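Local structure of hypothetical protein Atu1540 (Agrobacterium tumefaciens str. C58, 2HWJ) at residues A142-A146 with G147-K151; V102-R106 with N107-P111; L182-A185 with M186-K190. The protein is of unknown function but is a putative ParB-like nuclease, a member of the ParB/sulfiredoxin superfamily. All blocks are in the same frame, centred on the assembly; numbering follows the deposited sequence.

Contact 1: residues A142-A146 with G147-K151; sequences ALRMA and GGYAK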
loop_
_atom_site.group_PDB
_atom_site.type_symbol
_atom_site.label_atom_id
_atom_site.label_comp_id
_atom_site.label_asym_id
_atom_site.label_seq_id
_atom_site.Cartn_x
_atom_site.Cartn_y
_atom_site.Cartn_z
ATOM N N ALA A 142 18.606 6.219 15.064
ATOM C CA ALA A 142 18.729 6.126 16.498
ATOM C C ALA A 142 17.510 6.784 17.039
ATOM O O ALA A 142 16.968 6.322 18.054
ATOM C CB ALA A 142 19.918 6.831 16.952
ATOM N N LEU A 143 17.043 7.812 16.320
ATOM C CA LEU A 143 15.859 8.582 16.671
ATOM C C LEU A 143 14.687 7.672 16.766
ATOM O O LEU A 143 13.882 7.772 17.697
ATOM C CB LEU A 143 15.506 9.533 15.558
ATOM C CG LEU A 143 14.880 10.911 15.707
ATOM C CD1 LEU A 143 14.101 11.248 14.439
ATOM C CD2 LEU A 143 14.010 11.030 16.870
ATOM N N ARG A 144 14.580 6.770 15.791
ATOM C CA ARG A 144 13.426 5.940 15.772
ATOM C C ARG A 144 13.531 4.970 16.917
ATOM O O ARG A 144 12.547 4.679 17.582
ATOM C CB ARG A 144 13.276 5.193 14.480
ATOM C CG ARG A 144 11.859 4.652 14.335
ATOM C CD ARG A 144 11.757 3.373 13.542
ATOM N NE ARG A 144 12.940 3.188 12.732
ATOM C CZ ARG A 144 13.719 2.127 12.843
ATOM N NH1 ARG A 144 13.360 1.171 13.700
ATOM N NH2 ARG A 144 14.832 2.028 12.090
HETATM N N MSE A 145 14.750 4.505 17.139
HETATM C CA MSE A 145 15.010 3.479 18.070
HETATM C C MSE A 145 14.673 4.059 19.405
HETATM O O MSE A 145 14.426 3.319 20.381
HETATM C CB MSE A 145 16.469 3.205 18.008
HETATM C CG MSE A 145 16.825 1.825 18.263
HETATM SE SE MSE A 145 18.018 1.248 16.793
HETATM C CE MSE A 145 17.193 -0.640 16.660
ATOM N N ALA A 146 14.662 5.394 19.469
ATOM C CA ALA A 146 14.422 6.044 20.756
ATOM C C ALA A 146 12.945 6.301 20.990
ATOM O O ALA A 146 12.504 6.464 22.108
ATOM C CB ALA A 146 15.254 7.327 20.917
ATOM N N GLY A 147 12.163 6.343 19.938
ATOM C CA GLY A 147 10.740 6.454 20.110
ATOM C C GLY A 147 10.334 7.763 19.509
ATOM O O GLY A 147 9.282 8.228 19.761
ATOM N N GLY A 148 11.169 8.364 18.698
ATOM C CA GLY A 148 10.788 9.570 18.052
ATOM C C GLY A 148 9.795 9.476 16.906
ATOM O O GLY A 148 9.114 10.474 16.665
ATOM N N TYR A 149 9.713 8.357 16.169
ATOM C CA TYR A 149 8.632 8.176 15.167
ATOM C C TYR A 149 8.345 6.702 15.022
ATOM O O TYR A 149 9.050 5.892 15.628
ATOM C CB TYR A 149 8.900 8.824 13.794
ATOM C CG TYR A 149 10.201 8.393 13.137
ATOM C CD1 TYR A 149 10.249 7.368 12.208
ATOM C CD2 TYR A 149 11.418 9.018 13.489
ATOM C CE1 TYR A 149 11.494 6.982 11.643
ATOM C CE2 TYR A 149 12.610 8.619 12.961
ATOM C CZ TYR A 149 12.659 7.632 12.045
ATOM O OH TYR A 149 13.916 7.296 11.540
ATOM N N ALA A 150 7.319 6.337 14.267
ATOM C CA ALA A 150 7.000 4.935 14.104
ATOM C C ALA A 150 7.482 4.382 12.786
ATOM O O ALA A 150 7.454 5.110 11.791
ATOM C CB ALA A 150 5.501 4.736 14.190
ATOM N N LYS A 151 7.854 3.091 12.768
ATOM C CA LYS A 151 8.005 2.343 11.505
ATOM C C LYS A 151 6.704 2.479 10.720
ATOM O O LYS A 151 5.640 2.529 11.280
ATOM C CB LYS A 151 8.322 0.856 11.718
ATOM C CG LYS A 151 9.594 0.587 12.515
ATOM C CD LYS A 151 10.308 -0.748 12.147
ATOM C CE LYS A 151 10.936 -1.454 13.409
ATOM N NZ LYS A 151 10.885 -2.994 13.429
#
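Arg144 lays the start of its side chain over one face of the Tyr149 ring, five residues on, where the chain folds back after helix 135-146. The apolar part is a CH-pi contact: Arg144 CG sits 3.8 Å from the centroid of the Tyr149 ring and 20° off its normal, displaced toward the rim. A first torsion that sets CG anti to the backbone N (chi1 -163°) swings CG over the ring face. Nearer the phenol end, Arg144 CB is 3.5 Å from Tyr149 CZ. Leu143 meets the same ring differently, its CD1 lying in the ring plane at the edge, 3.4 Å from Tyr149 CE2.

The backbone bonds form a Schellman motif. Gly148 N donates to Leu143 O at 3.0 Å, closing the outer loop, while Gly147 N makes a weak bond to Arg144 O at 2.9 Å. Gly147 is the C-prime residue, whose positive phi turns the chain out of the helix, and Gly148 CA lies 3.7 Å from Leu143 CD2.

The polar end of Arg144 lies beside Lys151. The Arg144 guanidinium plane stands 73° from that of the Tyr149 ring; Lys151 CE approaches Arg144 NH1 obliquely to 3.6 Å. Glu158 of the same chain (to NH2) and Glu204 of the second subunit (to NH1) form salt bridges with this guanidinium, probably balancing its charge, which has the like-charged Lys151 NZ nearby. Tyr149 OH is hydrogen-bonded to Ala140 O, which ties this loop residue to the helix it follows.

Around this turn, Trp161 of helix 157-166 stacks with the Tyr149 ring, and Leu143 packs on Ala185 and Ala189 of helix 178-189, joining three helices.

Contact 2: residues V102-R106 with N107-P111; sequences VMDHR and NLIYP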
loop_
_atom_site.group_PDB
_atom_site.type_symbol
_atom_site.label_atom_id
_atom_site.label_comp_id
_atom_site.label_asym_id
_atom_site.label_seq_id
_atom_site.Cartn_x
_atom_site.Cartn_y
_atom_site.Cartn_z
ATOM N N VAL A 102 13.229 0.576 -14.414
ATOM C CA VAL A 102 12.138 -0.155 -13.829
ATOM C C VAL A 102 12.312 -0.184 -12.300
ATOM O O VAL A 102 11.300 0.043 -11.557
ATOM C CB VAL A 102 12.008 -1.515 -14.448
ATOM C CG1 VAL A 102 11.295 -2.448 -13.587
ATOM C CG2 VAL A 102 11.250 -1.370 -15.718
HETATM N N MSE A 103 13.552 -0.434 -11.844
HETATM C CA MSE A 103 13.851 -0.396 -10.408
HETATM C C MSE A 103 13.482 0.983 -9.778
HETATM O O MSE A 103 12.791 1.102 -8.713
HETATM C CB MSE A 103 15.333 -0.627 -10.164
HETATM C CG MSE A 103 15.833 -1.957 -10.639
HETATM SE SE MSE A 103 15.251 -3.376 -9.407
HETATM C CE MSE A 103 16.758 -3.104 -8.157
ATOM N N ASP A 104 13.950 2.024 -10.453
ATOM C CA ASP A 104 13.693 3.358 -9.989
ATOM C C ASP A 104 12.207 3.551 -9.899
ATOM O O ASP A 104 11.715 4.108 -8.953
ATOM C CB ASP A 104 14.271 4.344 -10.983
ATOM C CG ASP A 104 13.913 5.786 -10.663
ATOM O OD1 ASP A 104 13.888 6.216 -9.444
ATOM O OD2 ASP A 104 13.655 6.456 -11.692
ATOM N N HIS A 105 11.500 3.041 -10.887
ATOM C CA HIS A 105 10.086 3.258 -11.041
ATOM C C HIS A 105 9.337 2.504 -9.986
ATOM O O HIS A 105 8.231 2.855 -9.632
ATOM C CB HIS A 105 9.674 2.674 -12.370
ATOM C CG HIS A 105 8.562 3.386 -13.018
ATOM N ND1 HIS A 105 8.712 4.049 -14.222
ATOM C CD2 HIS A 105 7.254 3.509 -12.665
ATOM C CE1 HIS A 105 7.548 4.586 -14.564
ATOM N NE2 HIS A 105 6.642 4.272 -13.638
ATOM N N ARG A 106 9.908 1.405 -9.562
ATOM C CA ARG A 106 9.258 0.610 -8.591
ATOM C C ARG A 106 9.822 0.884 -7.218
ATOM O O ARG A 106 9.509 0.148 -6.284
ATOM C CB ARG A 106 9.330 -0.856 -8.979
ATOM C CG ARG A 106 8.088 -1.215 -9.799
ATOM C CD ARG A 106 8.423 -2.257 -10.796
ATOM N NE ARG A 106 8.739 -3.513 -10.108
ATOM C CZ ARG A 106 7.905 -4.547 -10.116
ATOM N NH1 ARG A 106 6.759 -4.445 -10.769
ATOM N NH2 ARG A 106 8.210 -5.655 -9.475
ATOM N N ASN A 107 10.618 1.969 -7.090
ATOM C CA ASN A 107 11.116 2.424 -5.803
ATOM C C ASN A 107 12.002 1.433 -5.069
ATOM O O ASN A 107 11.885 1.291 -3.854
ATOM C CB ASN A 107 9.947 2.801 -4.928
ATOM C CG ASN A 107 9.261 4.108 -5.394
ATOM O OD1 ASN A 107 9.861 4.971 -6.079
ATOM N ND2 ASN A 107 8.008 4.258 -5.018
ATOM N N LEU A 108 12.905 0.789 -5.803
ATOM C CA LEU A 108 13.777 -0.210 -5.267
ATOM C C LEU A 108 15.173 0.329 -5.253
ATOM O O LEU A 108 16.138 -0.381 -4.824
ATOM C CB LEU A 108 13.664 -1.517 -6.062
ATOM C CG LEU A 108 12.222 -2.161 -5.913
ATOM C CD1 LEU A 108 11.896 -3.324 -6.830
ATOM C CD2 LEU A 108 11.867 -2.525 -4.495
ATOM N N ILE A 109 15.358 1.594 -5.673
ATOM C CA ILE A 109 16.722 2.148 -5.537
ATOM C C ILE A 109 16.704 3.434 -4.816
ATOM O O ILE A 109 15.689 3.954 -4.630
ATOM C CB ILE A 109 17.409 2.316 -6.837
ATOM C CG1 ILE A 109 16.632 3.297 -7.704
ATOM C CG2 ILE A 109 17.625 0.922 -7.456
ATOM C CD1 ILE A 109 17.360 3.784 -8.884
ATOM N N TYR A 110 17.830 3.920 -4.341
ATOM C CA TYR A 110 17.810 5.135 -3.581
ATOM C C TYR A 110 19.099 5.830 -3.875
ATOM O O TYR A 110 20.021 5.778 -3.090
ATOM C CB TYR A 110 17.654 4.860 -2.087
ATOM C CG TYR A 110 17.418 6.110 -1.299
ATOM C CD1 TYR A 110 18.404 6.623 -0.416
ATOM C CD2 TYR A 110 16.236 6.867 -1.497
ATOM C CE1 TYR A 110 18.223 7.823 0.311
ATOM C CE2 TYR A 110 15.980 8.056 -0.751
ATOM C CZ TYR A 110 17.004 8.536 0.142
ATOM O OH TYR A 110 16.759 9.710 0.868
ATOM N N PRO A 111 19.189 6.448 -5.042
ATOM C CA PRO A 111 20.463 7.015 -5.502
ATOM C C PRO A 111 20.738 8.342 -4.843
ATOM O O PRO A 111 20.704 9.345 -5.529
ATOM C CB PRO A 111 20.225 7.275 -6.973
ATOM C CG PRO A 111 18.753 7.484 -7.079
ATOM C CD PRO A 111 18.095 6.643 -6.003
#
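Met103, a selenomethionine, meets Leu108 and Ile109 where helix 96-105 gives way to loop. Its chain crosses both at about right angles: Met103 CE lies 4.1 Å from Leu108 CB, and Met103 CB is 3.9 Å from Ile109 CG2. Ile109 also reaches the next residue of the helix, with CG1 3.7 Å from Asp104 CA and CD1 3.8 Å from Asp104 CB. This follows from its first torsion (chi1 62°), which sets CG1 between the backbone N and the carbonyl carbon and leaves CG2 for Met103. The two branches thus straddle neighbouring positions of the last turn. Leu108 CG rests 3.6 Å from Arg106 O.

The backbone beneath holds these groups in place. Leu108 N donates a nearly straight bond (166°) to Met103 O at 2.9 Å, and Asn107 N bonds to Asp104 O at 3.0 Å from a position 70° out of that carbonyl plane. With Asn107 at positive phi as the C-prime residue, this is a Schellman motif, and it turns the chain so that Leu108 and Ile109 come back against the helix.

Farther out, Leu108 O accepts a hydrogen bond from Thr20 OG1, and Met103 packs on Phe91. Toward the third subunit, the Asp104 carboxylate forms a salt bridge with Arg118 of that subunit, and His105 NE2 is hydrogen-bonded to Phe156 O of the same third subunit.

The chemistry is therefore divided: backbone hydrogen bonds close the turn and apolar carbons pack against it, while Asp104 and His105 carry their polar ends into the subunit interface, where the arginine would probably stabilise the carboxylate as an anion.

Contact 3: residues L182-A185 with M186-K190; sequences LAEA and MKLAK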
loop_
_atom_site.group_PDB
_atom_site.type_symbol
_atom_site.label_atom_id
_atom_site.label_comp_id
_atom_site.label_asym_id
_atom_site.label_seq_id
_atom_site.Cartn_x
_atom_site.Cartn_y
_atom_site.Cartn_z
ATOM N N LEU A 182 21.049 13.749 19.227
ATOM C CA LEU A 182 19.904 12.889 19.273
ATOM C C LEU A 182 18.860 13.642 20.050
ATOM O O LEU A 182 17.686 13.680 19.669
ATOM C CB LEU A 182 20.259 11.608 20.040
ATOM C CG LEU A 182 19.539 10.328 19.694
ATOM C CD1 LEU A 182 19.575 9.352 20.859
ATOM C CD2 LEU A 182 18.114 10.596 19.218
ATOM N N ALA A 183 19.322 14.289 21.123
ATOM C CA ALA A 183 18.431 15.035 22.027
ATOM C C ALA A 183 17.739 16.156 21.263
ATOM O O ALA A 183 16.550 16.397 21.452
ATOM C CB ALA A 183 19.201 15.569 23.326
ATOM N N GLU A 184 18.479 16.807 20.376
ATOM C CA GLU A 184 17.886 17.800 19.515
ATOM C C GLU A 184 16.842 17.218 18.587
ATOM O O GLU A 184 15.753 17.782 18.474
ATOM C CB GLU A 184 18.952 18.575 18.734
ATOM C CG GLU A 184 19.252 19.853 19.466
ATOM C CD GLU A 184 19.433 21.101 18.559
ATOM O OE1 GLU A 184 18.960 21.102 17.361
ATOM O OE2 GLU A 184 20.034 22.102 19.098
ATOM N N ALA A 185 17.191 16.111 17.946
ATOM C CA ALA A 185 16.339 15.459 17.004
ATOM C C ALA A 185 15.021 15.082 17.653
ATOM O O ALA A 185 13.897 15.204 17.080
ATOM C CB ALA A 185 17.024 14.188 16.500
HETATM N N MSE A 186 15.173 14.595 18.873
HETATM C CA MSE A 186 14.037 14.218 19.688
HETATM C C MSE A 186 13.127 15.445 19.996
HETATM O O MSE A 186 11.895 15.354 19.917
HETATM C CB MSE A 186 14.559 13.502 20.915
HETATM C CG MSE A 186 13.533 12.982 21.811
HETATM SE SE MSE A 186 12.305 11.766 20.900
HETATM C CE MSE A 186 11.246 11.230 22.516
ATOM N N LYS A 187 13.725 16.595 20.322
ATOM C CA LYS A 187 12.934 17.820 20.452
ATOM C C LYS A 187 12.287 18.162 19.080
ATOM O O LYS A 187 11.175 18.691 19.054
ATOM C CB LYS A 187 13.777 18.947 20.996
ATOM C CG LYS A 187 13.217 20.316 20.974
ATOM C CD LYS A 187 13.881 21.063 22.180
ATOM C CE LYS A 187 13.820 22.589 22.132
ATOM N NZ LYS A 187 15.207 23.150 21.915
ATOM N N LEU A 188 12.923 17.825 17.955
ATOM C CA LEU A 188 12.358 18.301 16.742
ATOM C C LEU A 188 11.220 17.364 16.287
ATOM O O LEU A 188 10.136 17.832 15.852
ATOM C CB LEU A 188 13.424 18.461 15.663
ATOM C CG LEU A 188 14.412 19.642 15.673
ATOM C CD1 LEU A 188 15.720 19.157 15.144
ATOM C CD2 LEU A 188 13.961 20.942 14.948
ATOM N N ALA A 189 11.495 16.049 16.348
ATOM C CA ALA A 189 10.522 15.012 16.009
ATOM C C ALA A 189 9.114 15.349 16.582
ATOM O O ALA A 189 8.094 15.288 15.870
ATOM C CB ALA A 189 10.992 13.744 16.554
ATOM N N LYS A 190 9.082 15.689 17.864
ATOM C CA LYS A 190 7.891 16.080 18.552
ATOM C C LYS A 190 7.327 17.438 18.143
ATOM O O LYS A 190 6.301 17.843 18.652
ATOM C CB LYS A 190 8.172 16.183 20.085
ATOM C CG LYS A 190 8.544 14.866 20.830
ATOM C CD LYS A 190 7.571 13.620 20.508
ATOM C CE LYS A 190 8.213 12.492 19.624
ATOM N NZ LYS A 190 7.823 11.161 20.196
#
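Leu188 and Glu184 lie one turn apart near the C-terminal end of alpha-helix 178-189, and the contact is the regular i to i+4 pattern of that helix. Leu188 CB begins above the preceding turn, 3.6 Å from Ala185 O. With CG placed beside the backbone N and opposite the carbonyl carbon (chi1 -76°), the chain leans back along the helix, so that CG comes 3.6 Å from Glu184 O. CD1 continues the same course: Leu188 CD1 too is 3.6 Å from Glu184 O, with the Glu184 carboxylate a more distant neighbour. The leucine thus lies along the backbone of the turn before it and also touches Phe164 of helix 157-166 and Arg168 and Ile169 in the loop that follows that helix.

Beneath the side chains runs a ladder of main-chain hydrogen bonds. Met186 N meets Leu182 O at 2.8 Å, and Lys187 N donates to Ala183 O at 3.0 Å. Leu188 N donates to Glu184 O and makes a weak bond to Ala185 O, which also accepts from Ala189 N. Each step carries the chain one residue further along the same helical spiral.

The faces of the helix differ. Ala185 and Ala189 are small and buried, and both turn to helix 157-166, where Ala185 packs on Leu165 and Ala189 on Trp161. Lys187 and Glu184 stand on the exposed side, their charged ends 5.7 Å apart from Lys187 NZ to Glu184 OE2, too far for direct contact. Just beyond, Lys190 turns its NZ to the carbonyl oxygen of Gly147, with which it makes a weak hydrogen bond.

How the contacts relate
Contacts 1 and 2 both end a helix in a Schellman motif, with glycine at the positive-phi position in contact 1 and asparagine in contact 2; contact 3 is helical almost throughout. Contact 1 is the most buried, built round an aromatic ring. Contact 2, partly buried, combines aliphatic packing with polar groups facing the third subunit, while contact 1 reaches the second. Contact 3 has one buried and one charged, exposed side and touches no other subunit. Contacts 1 and 3 belong to the same helical cluster, centres 10 Å apart, where Met186 SE lies 3.9 Å from Gly148 CA. Contact 2 stands apart, its centre 25 Å from that of contact 1.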